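GDP-mannose-dependent alpha-(1-6)-phosphatidylinositol monomannoside mannosyltransferase (Corynebacterium glutamicum, PDB 3OKP) is a GT-B glycosyltransferase whose two halves are each built on a parallel beta-sheet flanked by helices, modelled here with bound guanosine-5'-diphosphate-alpha-d-mannose. Local coordinates at residues Gly328-Val331 with Asp332-Ser335; Gly193-Asp196 with Thr197-Val200; Leu342-Pro345 with Ile346-Ala349. All blocks are in the same frame, centred on the assembly; numbering follows the deposited sequence.

Contact 1 of 3, residues Gly328-Val331 with Asp332-Ser335; sequences GSDV and DKLS
Asp330 and Lys333 face each other across the first turn of helix 331-342, the carboxylate of one lying obliquely against the beginning of the other's side chain. With CG anti to the backbone N (chi1 -165°), the Asp330 side chain reaches forward toward the helix start, and OD1 accepts from Lys333 N over 3.3 Å. That N-H approaches from well above the carboxylate plane, 64° out of it, although the bond itself is fairly straight. On that same face the Lys333 CB methylene lies 3.5 Å from Asp330 CG, so one face of the carboxylate meets both the N-H and the start of the lysine chain; beyond CB the lysine chain bends and carries its amine away. A second grip on Asp330 OD1 comes from a water 3.0 Å away, which donates to it and accepts from Asp332 N, also at 3.0 Å. The same oxygen therefore serves Lys333 N directly and Asp332 N through the water.

The backbone completes the turn: Leu334 N donates to Asp330 O at 3.0 Å, and Ser335 N to Val331 O. A chi1 of 64° sets Ser335 OG between its own N and carbonyl carbon, 3.1 Å from both Val331 O and Asp332 O; which of them takes the proton is not settled. Leu334 sits on the buried side, where one methyl, CD2, comes 3.7 Å from Gly328 O and the side chain packs on Leu216 and Ala219. Partial positive charge at the helix start would probably stabilise the negative form of Asp330. Asp330 is also the centre of an inverse gamma turn, which brings the chain round from strand 323-325, and the whole is an aspartate N-cap opening helix 331-342, which packs on helix 213-226 in the Rossmann-like C-terminal half of a GT-B enzyme.

Contact 2 of 3, residues Gly193-Asp196 with Thr197-Val200; sequences GFTD and TTPV
Between Thr195 and Thr198 the backbone folds into a type I beta turn with Asp196 and Thr197 at its corners, so that the runs on either side of the bend, 194 to 196 and 197 to 200, head 120° apart. The main-chain bond of the turn, Thr198 N to Thr195 O, is long at 3.5 Å and weak. Just upstream, Gly193 closes helix 182-191 with a positive phi and a Schellman motif.

A side chain does more than the backbone to hold the bend. Thr198 OG1 accepts from Thr195 N at 2.9 Å in an almost perfectly straight bond, 176° at the hydrogen. The Thr198 chi1 of -47° turns OG1 back beside its own backbone N, facing the preceding residues, and leaves CG2 for the phenylalanine. The hydroxyls of the other two threonines also meet: Thr195 OG1 and Thr197 OG1 lie 2.9 Å apart in a hydrogen bond that either could donate, their side chains slanting past one another.

This link carries the chain from helix 182-191 into strand 200-204, an inner strand of the parallel sheet in the Rossmann-like C-terminal half of the GT-B fold. Arg189, on that helix, donates through NH1 to both Thr195 O and Thr198 O, and Asp196 OD1 is bonded to Ser186 OG.

On the sheet side Phe194 crosses Thr198 at roughly a right angle. Its CB touches Thr198 OG1 at 3.3 Å, and the Thr198 CG2 methyl lies 3.9 Å from Phe194 CG, oblique to the ring. At the other ortho carbon, Phe194 CD2 meets Val200 CG2 at 4.2 Å, an approach that is oblique too, and both side chains also pack against Leu233 of strand 231-235.

Contact 3 of 3, residues Leu342-Pro345 with Ile346-Ala349; sequences LDDP and IRRA
Leu342 O, at the end of helix 331-342, takes a hydrogen bond from Arg348 NH2 at 2.7 Å, spanning the short link between helices 331-342 and 345-362, the second opened by an Asp344 N-cap. The donor stands above the carbonyl plane, 47° out of it. A bend at chi3 folds the arginine back over the first turn, and its NE donates to Leu341 O, so two successive carbonyls at the end of one helix hold the guanidinium of the next. The Leu342 side chain itself turns inward to Ile275 and Pro199.

At Asp343 the chain leaves the helix, with OD1 in a salt bridge to Arg227. Asp344 then caps: OD1 accepts from Arg347 N at 3.1 Å, from above the carboxylate plane (69° out of it), while OD2 rests 3.4 Å from Arg347 CB. The two side chains cross at about a right angle; the carboxylate and guanidinium planes stand 82° apart, and their charged atoms do not come into contact. What bridges them is a water, donating to Asp344 OD2 at 2.8 Å and accepting in the guanidinium plane from Arg347 NH1 at 3.1 Å. Asp344 O meanwhile receives Arg348 N in the first helical backbone bond.

Pro345 has no N-H to donate, which costs nothing in the first turn of a helix. Its carbonyl accepts from Ala349 N, and its CA lies over one face of the Arg348 guanidinium, offset toward the rim, with Pro345 CA 3.7 Å from Arg348 CZ.

How the contacts relate
Followed from the N terminus, contact 2 comes first, turning the chain from helix 182-191 into strand 200-204. Contact 1 closes the loop between strand 323-325 and helix 331-342, and contact 3 links that helix to the next. All three are short local turns in series; none encloses or crosses another. Contact 1 opens helix 331-342; contact 3 follows its end and opens helix 345-362, their centres about 19 Å apart. Contacts 2 and 3, far apart in sequence, meet in space, with Pro199 CB 3.8 Å from Leu342 CD2, so the entry to strand 200-204 packs against the end of helix 331-342.

Contact 1 of 3, residues Gly328-Val331 with Asp332-Ser335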
# COMPACT_ATOMS: atom_id res chain seq x y z
N GLY A 328 -5.60 -4.31 18.96
CA GLY A 328 -6.97 -4.71 18.64
C GLY A 328 -7.66 -5.57 19.69
O GLY A 328 -8.84 -5.36 20.00
N SER A 329 -6.92 -6.52 20.24
CA SER A 329 -7.44 -7.46 21.24
C SER A 329 -7.79 -6.81 22.58
O SER A 329 -8.50 -7.42 23.40
CB SER A 329 -6.45 -8.60 21.46
OG SER A 329 -5.22 -8.12 21.96
N ASP A 330 -7.30 -5.60 22.82
CA ASP A 330 -7.66 -4.85 24.01
C ASP A 330 -9.04 -4.23 23.80
O ASP A 330 -9.16 -3.08 23.36
CB ASP A 330 -6.61 -3.78 24.34
CG ASP A 330 -6.74 -3.22 25.75
OD1 ASP A 330 -7.84 -3.29 26.35
OD2 ASP A 330 -5.74 -2.68 26.26
N VAL A 331 -10.07 -5.01 24.12
CA VAL A 331 -11.47 -4.64 23.88
C VAL A 331 -11.86 -3.35 24.59
O VAL A 331 -12.44 -2.45 23.97
CB VAL A 331 -12.46 -5.77 24.30
CG1 VAL A 331 -13.88 -5.45 23.85
CG2 VAL A 331 -12.03 -7.12 23.73
N ASP A 332 -11.53 -3.26 25.87
CA ASP A 332 -11.86 -2.09 26.69
C ASP A 332 -11.25 -0.80 26.15
O ASP A 332 -11.93 0.22 26.09
CB ASP A 332 -11.47 -2.31 28.15
CG ASP A 332 -12.48 -3.14 28.92
OD1 ASP A 332 -13.53 -3.50 28.35
OD2 ASP A 332 -12.22 -3.44 30.10
N LYS A 333 -9.97 -0.85 25.77
CA LYS A 333 -9.29 0.34 25.26
C LYS A 333 -9.81 0.76 23.88
O LYS A 333 -10.02 1.95 23.64
CB LYS A 333 -7.77 0.13 25.25
CG LYS A 333 -6.95 1.36 24.83
CD LYS A 333 -7.04 2.50 25.85
CE LYS A 333 -6.22 3.70 25.39
NZ LYS A 333 -6.25 4.83 26.36
N LEU A 334 -10.02 -0.22 23.00
CA LEU A 334 -10.54 0.05 21.66
C LEU A 334 -11.93 0.69 21.72
O LEU A 334 -12.18 1.68 21.03
CB LEU A 334 -10.56 -1.23 20.81
CG LEU A 334 -11.06 -1.17 19.36
CD1 LEU A 334 -10.32 -0.12 18.53
CD2 LEU A 334 -10.94 -2.54 18.71
N SER A 335 -12.82 0.13 22.53
CA SER A 335 -14.16 0.70 22.68
C SER A 335 -14.10 2.08 23.33
O SER A 335 -14.81 2.99 22.92
CB SER A 335 -15.10 -0.25 23.43
OG SER A 335 -14.66 -0.46 24.76
O HOH W 1 -9.88 -5.24 27.40

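Contact 2 of 3, residues Gly193-Asp196 with Thr197-Val200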
# COMPACT_ATOMS: atom_id res chain seq x y z
N GLY A 193 -28.79 5.15 4.37
CA GLY A 193 -29.93 5.07 5.28
C GLY A 193 -29.63 5.67 6.64
O GLY A 193 -30.27 5.33 7.64
N PHE A 194 -28.65 6.57 6.68
CA PHE A 194 -28.24 7.25 7.91
C PHE A 194 -28.53 8.75 7.79
O PHE A 194 -29.06 9.21 6.78
CB PHE A 194 -26.73 7.05 8.18
CG PHE A 194 -26.28 5.61 8.20
CD1 PHE A 194 -27.09 4.60 8.72
CD2 PHE A 194 -25.02 5.27 7.73
CE1 PHE A 194 -26.66 3.27 8.73
CE2 PHE A 194 -24.57 3.95 7.74
CZ PHE A 194 -25.40 2.95 8.25
N THR A 195 -28.19 9.51 8.83
CA THR A 195 -28.39 10.96 8.85
C THR A 195 -27.09 11.70 9.17
O THR A 195 -26.03 11.08 9.30
CB THR A 195 -29.48 11.38 9.86
OG1 THR A 195 -29.02 11.14 11.19
CG2 THR A 195 -30.79 10.61 9.64
N ASP A 196 -27.18 13.02 9.31
CA ASP A 196 -26.04 13.85 9.70
C ASP A 196 -25.55 13.53 11.12
O ASP A 196 -24.40 13.81 11.46
CB ASP A 196 -26.40 15.34 9.60
CG ASP A 196 -26.50 15.83 8.16
OD1 ASP A 196 -26.16 15.07 7.22
OD2 ASP A 196 -26.92 16.99 7.97
N THR A 197 -26.43 12.94 11.93
CA THR A 197 -26.12 12.69 13.34
C THR A 197 -25.61 11.27 13.64
O THR A 197 -25.09 11.02 14.73
CB THR A 197 -27.34 12.99 14.26
OG1 THR A 197 -28.46 12.20 13.85
CG2 THR A 197 -27.71 14.47 14.19
N THR A 198 -25.74 10.36 12.67
CA THR A 198 -25.31 8.97 12.84
C THR A 198 -23.80 8.87 13.10
O THR A 198 -23.00 9.37 12.31
CB THR A 198 -25.67 8.10 11.61
OG1 THR A 198 -27.03 8.35 11.22
CG2 THR A 198 -25.48 6.61 11.90
N PRO A 199 -23.41 8.22 14.22
CA PRO A 199 -21.99 7.93 14.46
C PRO A 199 -21.55 6.81 13.52
O PRO A 199 -22.13 5.72 13.53
CB PRO A 199 -21.96 7.46 15.92
CG PRO A 199 -23.32 7.77 16.49
CD PRO A 199 -24.25 7.72 15.32
N VAL A 200 -20.54 7.09 12.70
CA VAL A 200 -20.12 6.16 11.66
C VAL A 200 -18.63 5.81 11.79
O VAL A 200 -17.77 6.69 11.72
CB VAL A 200 -20.42 6.71 10.24
CG1 VAL A 200 -19.88 5.76 9.17
CG2 VAL A 200 -21.91 6.93 10.04

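Contact 3 of 3, residues Leu342-Pro345 with Ile346-Ala349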
# COMPACT_ATOMS: atom_id res chain seq x y z
N LEU A 342 -15.92 9.63 19.20
CA LEU A 342 -17.30 9.90 18.77
C LEU A 342 -17.97 11.00 19.60
O LEU A 342 -18.81 11.74 19.09
CB LEU A 342 -18.15 8.62 18.81
CG LEU A 342 -17.89 7.53 17.76
CD1 LEU A 342 -18.67 6.27 18.12
CD2 LEU A 342 -18.23 8.00 16.35
N ASP A 343 -17.59 11.10 20.87
CA ASP A 343 -18.15 12.10 21.80
C ASP A 343 -17.46 13.47 21.71
O ASP A 343 -17.90 14.42 22.37
CB ASP A 343 -18.10 11.58 23.24
CG ASP A 343 -19.14 10.49 23.52
OD1 ASP A 343 -19.96 10.17 22.63
OD2 ASP A 343 -19.13 9.94 24.65
N ASP A 344 -16.40 13.58 20.91
CA ASP A 344 -15.63 14.82 20.77
C ASP A 344 -15.47 15.21 19.30
O ASP A 344 -14.45 14.90 18.68
CB ASP A 344 -14.26 14.67 21.45
CG ASP A 344 -13.55 16.01 21.71
OD1 ASP A 344 -13.92 17.05 21.11
OD2 ASP A 344 -12.59 16.00 22.51
N PRO A 345 -16.48 15.90 18.73
CA PRO A 345 -16.44 16.30 17.32
C PRO A 345 -15.37 17.34 17.00
O PRO A 345 -14.95 17.46 15.84
CB PRO A 345 -17.84 16.88 17.08
CG PRO A 345 -18.31 17.32 18.42
CD PRO A 345 -17.73 16.34 19.39
N ILE A 346 -14.92 18.09 18.01
CA ILE A 346 -13.87 19.09 17.83
C ILE A 346 -12.51 18.42 17.65
O ILE A 346 -11.76 18.76 16.73
CB ILE A 346 -13.83 20.11 18.99
CG1 ILE A 346 -15.09 20.98 18.95
CG2 ILE A 346 -12.57 20.98 18.93
CD1 ILE A 346 -15.08 22.08 19.97
N ARG A 347 -12.22 17.45 18.51
CA ARG A 347 -11.01 16.64 18.40
C ARG A 347 -10.98 15.91 17.06
O ARG A 347 -9.93 15.86 16.41
CB ARG A 347 -10.93 15.65 19.57
CG ARG A 347 -9.63 14.88 19.65
CD ARG A 347 -9.61 13.99 20.88
NE ARG A 347 -8.59 12.95 20.78
CZ ARG A 347 -8.48 11.92 21.62
NH1 ARG A 347 -9.31 11.80 22.65
NH2 ARG A 347 -7.52 11.03 21.44
N ARG A 348 -12.12 15.35 16.66
CA ARG A 348 -12.23 14.66 15.37
C ARG A 348 -11.92 15.59 14.20
O ARG A 348 -11.14 15.24 13.31
CB ARG A 348 -13.61 14.02 15.20
CG ARG A 348 -13.72 12.65 15.83
CD ARG A 348 -14.99 11.93 15.40
NE ARG A 348 -16.11 12.21 16.30
CZ ARG A 348 -17.17 12.95 15.98
NH1 ARG A 348 -17.29 13.49 14.78
NH2 ARG A 348 -18.12 13.14 16.89
N ALA A 349 -12.52 16.79 14.21
CA ALA A 349 -12.26 17.80 13.18
C ALA A 349 -10.78 18.16 13.11
O ALA A 349 -10.22 18.26 12.02
CB ALA A 349 -13.11 19.04 13.43
O HOH W 2 -11.67 13.59 23.58